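Local coordinates for Can2 (Sulfobacillus thermosulfidooxidans, PDB 7BDV), which binds cyclic tetra-adenylate through its CARF domains and acts as a dual-specificity nuclease that potentiates type III CRISPR defence, at residues L18-V29 with R48-V59. Sequence-based numbering, arbitrary orientation.
With nucleotides of chain E.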
ATOM      1  N   LEU A  18      18.649   0.246 -10.895  1.00 29.25           N
ATOM      2  CA  LEU A  18      17.578  -0.662 -10.429  1.00 30.64           C
ATOM      3  C   LEU A  18      17.126  -0.258  -9.017  1.00 29.18           C
ATOM      4  O   LEU A  18      17.969   0.106  -8.181  1.00 34.10           O
ATOM      5  CB  LEU A  18      18.076  -2.106 -10.433  1.00 33.55           C
ATOM      6  CG  LEU A  18      18.443  -2.650 -11.816  1.00 36.83           C
ATOM      7  CD1 LEU A  18      18.452  -4.173 -11.810  1.00 35.46           C
ATOM      8  CD2 LEU A  18      17.486  -2.156 -12.893  1.00 38.57           C
ATOM      9  N   SER A  19      15.844  -0.440  -8.750  1.00 34.24           N
ATOM     10  CA  SER A  19      15.167   0.032  -7.517  1.00 33.56           C
ATOM     11  C   SER A  19      13.831  -0.682  -7.388  1.00 37.64           C
ATOM     12  O   SER A  19      13.567  -1.612  -8.237  1.00 35.96           O
ATOM     13  CB  SER A  19      15.045   1.543  -7.553  1.00 33.73           C
ATOM     14  OG  SER A  19      14.283   1.988  -8.640  1.00 32.28           O
ATOM     15  N   ASP A  20      12.997  -0.321  -6.400  1.00 34.35           N
ATOM     16  CA  ASP A  20      11.696  -1.007  -6.191  1.00 33.60           C
ATOM     17  C   ASP A  20      10.919  -1.153  -7.493  1.00 30.11           C
ATOM     18  O   ASP A  20      10.282  -2.223  -7.658  1.00 36.29           O
ATOM     19  CB  ASP A  20      10.806  -0.303  -5.165  1.00 40.49           C
ATOM     20  CG  ASP A  20      11.330  -0.441  -3.749  1.00 50.10           C
ATOM     21  OD1 ASP A  20      11.507  -1.603  -3.301  1.00 46.28           O
ATOM     22  OD2 ASP A  20      11.605   0.615  -3.126  1.00 65.69           O
ATOM     23  N   HIS A  21      10.843  -0.113  -8.329  1.00 29.74           N
ATOM     24  CA  HIS A  21       9.958  -0.101  -9.515  1.00 31.79           C
ATOM     25  C   HIS A  21      10.815  -0.205 -10.778  1.00 31.90           C
ATOM     26  O   HIS A  21      11.357   0.792 -11.176  1.00 27.34           O
ATOM     27  CB  HIS A  21       9.034   1.120  -9.513  1.00 30.50           C
ATOM     28  CG  HIS A  21       8.204   1.127  -8.266  1.00 31.48           C
ATOM     29  ND1 HIS A  21       7.083   0.329  -8.116  1.00 34.76           N
ATOM     30  CD2 HIS A  21       8.347   1.806  -7.115  1.00 30.66           C
ATOM     31  CE1 HIS A  21       6.585   0.513  -6.903  1.00 41.13           C
ATOM     32  NE2 HIS A  21       7.321   1.448  -6.271  1.00 31.14           N
ATOM     33  N   LEU A  22      10.877  -1.398 -11.362  1.00 35.25           N
ATOM     34  CA  LEU A  22      11.691  -1.710 -12.561  1.00 37.76           C
ATOM     35  C   LEU A  22      11.023  -1.190 -13.833  1.00 36.25           C
ATOM     36  O   LEU A  22      11.742  -1.066 -14.861  1.00 36.56           O
ATOM     37  CB  LEU A  22      11.887  -3.240 -12.633  1.00 40.10           C
ATOM     38  CG  LEU A  22      12.684  -3.829 -11.477  1.00 46.41           C
ATOM     39  CD1 LEU A  22      12.877  -5.314 -11.644  1.00 56.72           C
ATOM     40  CD2 LEU A  22      14.035  -3.121 -11.322  1.00 48.18           C
ATOM     41  N   LEU A  23       9.703  -0.910 -13.810  1.00 35.00           N
ATOM     42  CA  LEU A  23       8.911  -0.547 -15.010  1.00 31.54           C
ATOM     43  C   LEU A  23       9.551   0.541 -15.854  1.00 30.06           C
ATOM     44  O   LEU A  23       9.576   0.421 -17.083  1.00 27.02           O
ATOM     45  CB  LEU A  23       7.472  -0.147 -14.646  1.00 35.70           C
ATOM     46  CG  LEU A  23       6.492  -1.301 -14.533  1.00 35.12           C
ATOM     47  CD1 LEU A  23       5.199  -0.845 -13.847  1.00 37.90           C
ATOM     48  CD2 LEU A  23       6.244  -1.927 -15.897  1.00 35.28           C
ATOM     49  N   PRO A  24       9.997   1.684 -15.288  1.00 29.47           N
ATOM     50  CA  PRO A  24      10.496   2.768 -16.122  1.00 29.36           C
ATOM     51  C   PRO A  24      11.854   2.437 -16.787  1.00 32.07           C
ATOM     52  O   PRO A  24      12.202   3.111 -17.723  1.00 35.47           O
ATOM     53  CB  PRO A  24      10.661   3.955 -15.179  1.00 31.21           C
ATOM     54  CG  PRO A  24      10.652   3.358 -13.785  1.00 32.11           C
ATOM     55  CD  PRO A  24       9.952   2.021 -13.872  1.00 30.33           C
ATOM     56  N   ASN A  25      12.573   1.422 -16.306  1.00 32.60           N
ATOM     57  CA  ASN A  25      13.795   0.895 -16.980  1.00 34.08           C
ATOM     58  C   ASN A  25      13.412  -0.118 -18.069  1.00 37.39           C
ATOM     59  O   ASN A  25      14.145  -0.225 -19.074  1.00 45.60           O
ATOM     60  CB  ASN A  25      14.729   0.253 -15.964  1.00 34.13           C
ATOM     61  CG  ASN A  25      15.208   1.250 -14.929  1.00 35.20           C
ATOM     62  OD1 ASN A  25      15.243   0.954 -13.720  1.00 34.52           O
ATOM     63  ND2 ASN A  25      15.696   2.379 -15.426  1.00 34.17           N
ATOM     64  N   VAL A  26      12.310  -0.838 -17.895  1.00 37.24           N
ATOM     65  CA  VAL A  26      11.917  -1.973 -18.782  1.00 38.04           C
ATOM     66  C   VAL A  26      11.158  -1.432 -19.997  1.00 43.95           C
ATOM     67  O   VAL A  26      11.368  -1.956 -21.102  1.00 38.34           O
ATOM     68  CB  VAL A  26      11.114  -3.020 -17.990  1.00 34.69           C
ATOM     69  CG1 VAL A  26      10.335  -3.975 -18.872  1.00 36.81           C
ATOM     70  CG2 VAL A  26      11.999  -3.773 -17.030  1.00 35.35           C
ATOM     71  N   ILE A  27      10.292  -0.425 -19.802  1.00 33.82           N
ATOM     72  CA  ILE A  27       9.402   0.089 -20.867  1.00 37.75           C
ATOM     73  C   ILE A  27      10.224   0.555 -22.070  1.00 34.05           C
ATOM     74  O   ILE A  27       9.899   0.187 -23.194  1.00 35.53           O
ATOM     75  CB  ILE A  27       8.440   1.162 -20.321  1.00 40.71           C
ATOM     76  CG1 ILE A  27       7.346   0.529 -19.446  1.00 41.17           C
ATOM     77  CG2 ILE A  27       7.852   1.965 -21.457  1.00 43.30           C
ATOM     78  N   PRO A  28      11.284   1.381 -21.919  1.00 35.48           N
ATOM     79  CA  PRO A  28      12.112   1.763 -23.064  1.00 36.71           C
ATOM     80  C   PRO A  28      12.829   0.610 -23.800  1.00 38.09           C
ATOM     81  O   PRO A  28      13.061   0.731 -24.986  1.00 40.59           O
ATOM     82  CB  PRO A  28      13.128   2.731 -22.455  1.00 37.52           C
ATOM     83  CG  PRO A  28      12.450   3.230 -21.192  1.00 36.81           C
ATOM     84  CD  PRO A  28      11.724   2.028 -20.672  1.00 34.16           C
ATOM     85  N   VAL A  29      13.167  -0.461 -23.100  1.00 38.28           N
ATOM     86  CA  VAL A  29      13.899  -1.659 -23.634  1.00 41.57           C
ATOM     87  C   VAL A  29      12.937  -2.508 -24.475  1.00 43.22           C
ATOM     88  O   VAL A  29      13.379  -3.033 -25.527  1.00 46.29           O
ATOM     89  CB  VAL A  29      14.532  -2.466 -22.479  1.00 42.96           C
ATOM     90  CG1 VAL A  29      15.037  -3.834 -22.919  1.00 50.88           C
ATOM     91  CG2 VAL A  29      15.650  -1.667 -21.819  1.00 46.26           C
ATOM     92  N   ARG A  48      16.577  -8.091  -8.282  1.00 40.36           N
ATOM     93  CA  ARG A  48      16.045  -7.101  -9.262  1.00 37.33           C
ATOM     94  C   ARG A  48      16.648  -7.341 -10.652  1.00 36.93           C
ATOM     95  O   ARG A  48      15.960  -7.101 -11.650  1.00 33.94           O
ATOM     96  CB  ARG A  48      16.340  -5.668  -8.821  1.00 35.34           C
ATOM     97  CG  ARG A  48      15.475  -5.260  -7.640  1.00 40.05           C
ATOM     98  CD  ARG A  48      15.900  -3.959  -7.024  1.00 39.80           C
ATOM     99  NE  ARG A  48      15.067  -3.760  -5.853  1.00 36.14           N
ATOM    100  CZ  ARG A  48      15.282  -2.841  -4.918  1.00 35.81           C
ATOM    101  NH1 ARG A  48      16.303  -2.000  -5.012  1.00 29.81           N
ATOM    102  NH2 ARG A  48      14.434  -2.765  -3.898  1.00 41.46           N
ATOM    103  N   VAL A  49      17.903  -7.758 -10.711  1.00 36.61           N
ATOM    104  CA  VAL A  49      18.559  -8.132 -11.989  1.00 37.67           C
ATOM    105  C   VAL A  49      17.741  -9.269 -12.613  1.00 35.93           C
ATOM    106  O   VAL A  49      17.469  -9.196 -13.815  1.00 40.70           O
ATOM    107  CB  VAL A  49      20.049  -8.487 -11.796  1.00 37.68           C
ATOM    108  CG1 VAL A  49      20.665  -8.986 -13.090  1.00 39.37           C
ATOM    109  CG2 VAL A  49      20.829  -7.291 -11.273  1.00 41.59           C
ATOM    110  N   GLN A  50      17.318 -10.250 -11.812  1.00 40.44           N
ATOM    111  CA  GLN A  50      16.598 -11.471 -12.297  1.00 46.68           C
ATOM    112  C   GLN A  50      15.189 -11.076 -12.773  1.00 39.52           C
ATOM    113  O   GLN A  50      14.757 -11.535 -13.858  1.00 33.68           O
ATOM    114  CB  GLN A  50      16.604 -12.528 -11.193  1.00 51.99           C
ATOM    115  CG  GLN A  50      15.945 -13.865 -11.524  1.00 62.82           C
ATOM    116  CD  GLN A  50      16.220 -14.921 -10.463  1.00 68.66           C
ATOM    117  OE1 GLN A  50      17.367 -15.161 -10.073  1.00 79.66           O
ATOM    118  NE2 GLN A  50      15.178 -15.598  -9.995  1.00 63.08           N
ATOM    119  N   ARG A  51      14.500 -10.206 -12.028  1.00 32.43           N
ATOM    120  CA  ARG A  51      13.191  -9.653 -12.488  1.00 29.88           C
ATOM    121  C   ARG A  51      13.352  -8.917 -13.819  1.00 28.58           C
ATOM    122  O   ARG A  51      12.491  -9.115 -14.683  1.00 30.44           O
ATOM    123  CB  ARG A  51      12.579  -8.753 -11.435  1.00 29.48           C
ATOM    124  CG  ARG A  51      12.149  -9.542 -10.211  1.00 32.96           C
ATOM    125  CD  ARG A  51      11.421  -8.587  -9.300  1.00 39.08           C
ATOM    126  NE  ARG A  51      10.979  -9.200  -8.068  1.00 41.47           N
ATOM    127  CZ  ARG A  51      10.318  -8.545  -7.129  1.00 43.07           C
ATOM    128  NH1 ARG A  51      10.036  -7.258  -7.283  1.00 42.03           N
ATOM    129  NH2 ARG A  51       9.960  -9.178  -6.028  1.00 51.85           N
ATOM    130  N   PHE A  52      14.398  -8.113 -13.976  1.00 32.32           N
ATOM    131  CA  PHE A  52      14.658  -7.339 -15.214  1.00 31.94           C
ATOM    132  C   PHE A  52      14.834  -8.308 -16.393  1.00 31.84           C
ATOM    133  O   PHE A  52      14.335  -8.000 -17.475  1.00 32.14           O
ATOM    134  CB  PHE A  52      15.898  -6.464 -15.080  1.00 30.07           C
ATOM    135  CG  PHE A  52      16.128  -5.554 -16.255  1.00 33.12           C
ATOM    136  CD1 PHE A  52      16.799  -6.006 -17.380  1.00 35.08           C
ATOM    137  CD2 PHE A  52      15.609  -4.262 -16.273  1.00 36.12           C
ATOM    138  CE1 PHE A  52      16.962  -5.185 -18.487  1.00 35.63           C
ATOM    139  CE2 PHE A  52      15.780  -3.446 -17.370  1.00 38.06           C
ATOM    140  CZ  PHE A  52      16.456  -3.902 -18.481  1.00 37.76           C
ATOM    141  N   ARG A  53      15.579  -9.400 -16.187  1.00 33.81           N
ATOM    142  CA  ARG A  53      15.836 -10.420 -17.242  1.00 34.59           C
ATOM    143  C   ARG A  53      14.509 -11.075 -17.624  1.00 32.14           C
ATOM    144  O   ARG A  53      14.250 -11.230 -18.820  1.00 34.85           O
ATOM    145  CB  ARG A  53      16.864 -11.448 -16.750  1.00 34.93           C
ATOM    146  CG  ARG A  53      18.252 -10.875 -16.502  1.00 40.64           C
ATOM    147  CD  ARG A  53      19.276 -11.936 -16.068  1.00 44.63           C
ATOM    148  NE  ARG A  53      20.641 -11.424 -16.039  1.00 46.73           N
ATOM    149  CZ  ARG A  53      21.442 -11.326 -17.110  1.00 50.42           C
ATOM    150  NH1 ARG A  53      21.024 -11.694 -18.314  1.00 52.23           N
ATOM    151  NH2 ARG A  53      22.664 -10.840 -16.975  1.00 44.85           N
ATOM    152  N   GLN A  54      13.698 -11.443 -16.633  1.00 38.35           N
ATOM    153  CA  GLN A  54      12.392 -12.123 -16.814  1.00 37.55           C
ATOM    154  C   GLN A  54      11.420 -11.195 -17.546  1.00 37.28           C
ATOM    155  O   GLN A  54      10.710 -11.678 -18.465  1.00 33.53           O
ATOM    156  CB  GLN A  54      11.840 -12.555 -15.450  1.00 44.20           C
ATOM    157  CG  GLN A  54      10.643 -13.482 -15.510  1.00 47.97           C
ATOM    158  CD  GLN A  54      10.895 -14.661 -16.423  1.00 53.08           C
ATOM    159  OE1 GLN A  54      11.997 -15.193 -16.502  1.00 58.32           O
ATOM    160  NE2 GLN A  54       9.867 -15.057 -17.153  1.00 49.32           N
ATOM    161  N   ALA A  55      11.384  -9.909 -17.183  1.00 33.66           N
ATOM    162  CA  ALA A  55      10.482  -8.920 -17.812  1.00 28.46           C
ATOM    163  C   ALA A  55      10.885  -8.708 -19.278  1.00 30.73           C
ATOM    164  O   ALA A  55       9.987  -8.465 -20.096  1.00 29.20           O
ATOM    165  CB  ALA A  55      10.508  -7.620 -17.055  1.00 31.06           C
ATOM    166  N   THR A  56      12.181  -8.769 -19.597  1.00 32.27           N
ATOM    167  CA  THR A  56      12.689  -8.468 -20.955  1.00 38.02           C
ATOM    168  C   THR A  56      13.061  -9.765 -21.697  1.00 39.55           C
ATOM    169  O   THR A  56      13.749  -9.627 -22.705  1.00 43.03           O
ATOM    170  CB  THR A  56      13.877  -7.491 -20.917  1.00 36.76           C
ATOM    171  OG1 THR A  56      14.951  -8.102 -20.203  1.00 36.40           O
ATOM    172  CG2 THR A  56      13.539  -6.158 -20.283  1.00 41.03           C
ATOM    173  N   GLU A  57      12.598 -10.939 -21.255  1.00 40.95           N
ATOM    174  CA  GLU A  57      12.969 -12.255 -21.863  1.00 42.73           C
ATOM    175  C   GLU A  57      12.633 -12.270 -23.366  1.00 46.32           C
ATOM    176  O   GLU A  57      13.413 -12.881 -24.125  1.00 45.62           O
ATOM    177  CB  GLU A  57      12.279 -13.425 -21.153  1.00 37.22           C
ATOM    178  N   SER A  58      11.528 -11.628 -23.776  1.00 46.71           N
ATOM    179  CA  SER A  58      11.028 -11.559 -25.183  1.00 50.81           C
ATOM    180  C   SER A  58      11.996 -10.760 -26.076  1.00 49.77           C
ATOM    181  O   SER A  58      11.898 -10.864 -27.286  1.00 53.54           O
ATOM    182  CB  SER A  58       9.659 -10.933 -25.248  1.00 56.09           C
ATOM    183  OG  SER A  58       8.720 -11.629 -24.445  1.00 68.44           O
ATOM    184  N   VAL A  59      12.902  -9.985 -25.469  1.00 45.99           N
ATOM    185  CA  VAL A  59      13.811  -9.029 -26.147  1.00 46.68           C
ATOM    186  C   VAL A  59      15.217  -9.307 -25.640  1.00 43.26           C
ATOM    187  O   VAL A  59      15.801  -8.472 -24.946  1.00 46.23           O
ATOM    188  CB  VAL A  59      13.372  -7.587 -25.824  1.00 56.39           C
ATOM    189  CG1 VAL A  59      14.444  -6.568 -26.168  1.00 58.56           C
ATOM    190  CG2 VAL A  59      12.055  -7.233 -26.499  1.00 52.27           C
TER
ATOM    191  P     A E   1      11.805   3.925  -6.945  1.00 35.45           P
ATOM    192  OP1   A E   1      12.010   2.555  -7.565  1.00 38.45           O
ATOM    193  OP2   A E   1      10.493   3.944  -6.176  1.00 29.18           O
ATOM    194  O5'   A E   1      11.791   5.023  -8.093  1.00 33.55           O
ATOM    195  C5'   A E   1      10.867   4.831  -9.160  1.00 30.62           C
ATOM    196  C4'   A E   1      10.788   6.119  -9.911  1.00 30.49           C
ATOM    197  O4'   A E   1      10.190   5.854 -11.197  1.00 28.35           O
ATOM    198  C3'   A E   1       9.903   7.201  -9.283  1.00 31.02           C
ATOM    199  O3'   A E   1      10.265   8.434  -9.828  1.00 28.04           O
ATOM    200  C2'   A E   1       8.550   6.892  -9.895  1.00 30.97           C
ATOM    201  O2'   A E   1       7.714   8.025  -9.853  1.00 31.61           O
ATOM    202  C1'   A E   1       9.012   6.613 -11.328  1.00 27.55           C
ATOM    203  N9    A E   1       8.157   5.874 -12.197  1.00 27.12           N
ATOM    204  C8    A E   1       7.986   6.144 -13.524  1.00 28.36           C
ATOM    205  N7    A E   1       7.187   5.304 -14.118  1.00 28.73           N
ATOM    206  C5    A E   1       6.839   4.410 -13.131  1.00 32.44           C
ATOM    207  C6    A E   1       6.023   3.271 -13.140  1.00 34.45           C
ATOM    208  N6    A E   1       5.394   2.818 -14.217  1.00 38.14           N
ATOM    209  N1    A E   1       5.911   2.590 -11.986  1.00 32.40           N
ATOM    210  C2    A E   1       6.547   3.037 -10.906  1.00 26.89           C
ATOM    211  N3    A E   1       7.301   4.099 -10.765  1.00 29.73           N
ATOM    212  C4    A E   1       7.441   4.742 -11.935  1.00 31.47           C
ATOM    213  P     A E   4      14.810   9.040  -2.823  1.00 29.61           P
ATOM    214  OP1   A E   4      16.275   9.272  -2.756  1.00 31.96           O
ATOM    215  OP2   A E   4      13.731   9.617  -3.673  1.00 30.18           O
ATOM    216  O5'   A E   4      14.911   7.478  -3.173  1.00 27.41           O
ATOM    217  C5'   A E   4      13.763   6.722  -3.463  1.00 29.78           C
ATOM    218  C4'   A E   4      14.186   5.681  -4.471  1.00 31.59           C
ATOM    219  O4'   A E   4      15.338   4.945  -3.954  1.00 33.99           O
ATOM    220  C3'   A E   4      13.116   4.639  -4.771  1.00 32.14           C
ATOM    221  O3'   A E   4      13.106   4.440  -6.193  1.00 35.82           O
ATOM    222  C2'   A E   4      13.604   3.428  -3.979  1.00 33.96           C
ATOM    223  O2'   A E   4      13.077   2.193  -4.419  1.00 32.23           O
ATOM    224  C1'   A E   4      15.112   3.568  -4.151  1.00 31.46           C
ATOM    225  N9    A E   4      15.919   2.835  -3.200  1.00 36.57           N
ATOM    226  C8    A E   4      15.798   2.818  -1.806  1.00 38.18           C
ATOM    227  N7    A E   4      16.714   2.052  -1.241  1.00 36.36           N
ATOM    228  C5    A E   4      17.449   1.525  -2.304  1.00 38.58           C
ATOM    229  C6    A E   4      18.532   0.617  -2.362  1.00 40.52           C
ATOM    230  N6    A E   4      19.070   0.080  -1.277  1.00 37.43           N
ATOM    231  N1    A E   4      19.028   0.266  -3.586  1.00 35.07           N
ATOM    232  C2    A E   4      18.440   0.798  -4.668  1.00 41.45           C
ATOM    233  N3    A E   4      17.425   1.671  -4.735  1.00 41.71           N
ATOM    234  C4    A E   4      16.960   1.987  -3.508  1.00 38.35           C
TER
HETATM  235  O   HOH W   1      18.804  -2.070  -6.581  1.00 33.11           O
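Arg-48, on helix 47-55 of the Rossmann-like CARF domain, meets Asp-20 in the loop between strand 13-17 and helix 23-31, just where the domain grips cyclic tetra-adenylate, an example of one arginine that both braces a ligand-binding loop and borders the ligand, here the adenine of A4 of chain E. Extended from CG to NE, the Arg-48 side chain lays one guanidinium face over the Ser-19–Asp-20 peptide, with Ser-19 C 3.5 Å above the plane. Its NH2 forms a salt bridge with Asp-20 OD1 (3.2 Å), the carboxylate turned 69° from the guanidinium, while NH1 reaches Leu-18 O through a water. The other oxygen, Asp-20 OD2, accepts a 2.5 Å bond from O2' of A4, and OP1 of A1 of chain E is held by Ser-19 OG and His-21 N.

Behind this polar end, helices 23-29 and 48-55 cross at -31°. Just before the first, Leu-22 CD1 lies 3.5 Å from Arg-51 CB. With CG anti to the backbone N (chi1 -174°), the Phe-52 ring lies alongside Val-26; Val-26 CG2 approaches Phe-52 CD2 obliquely at 3.7 Å, and Val-29 CG2 meets the ring edge. Thr-56 CG2 sits over one face, offset toward the rim, while Thr-56 OG1 donates to Phe-52 O at 2.8 Å.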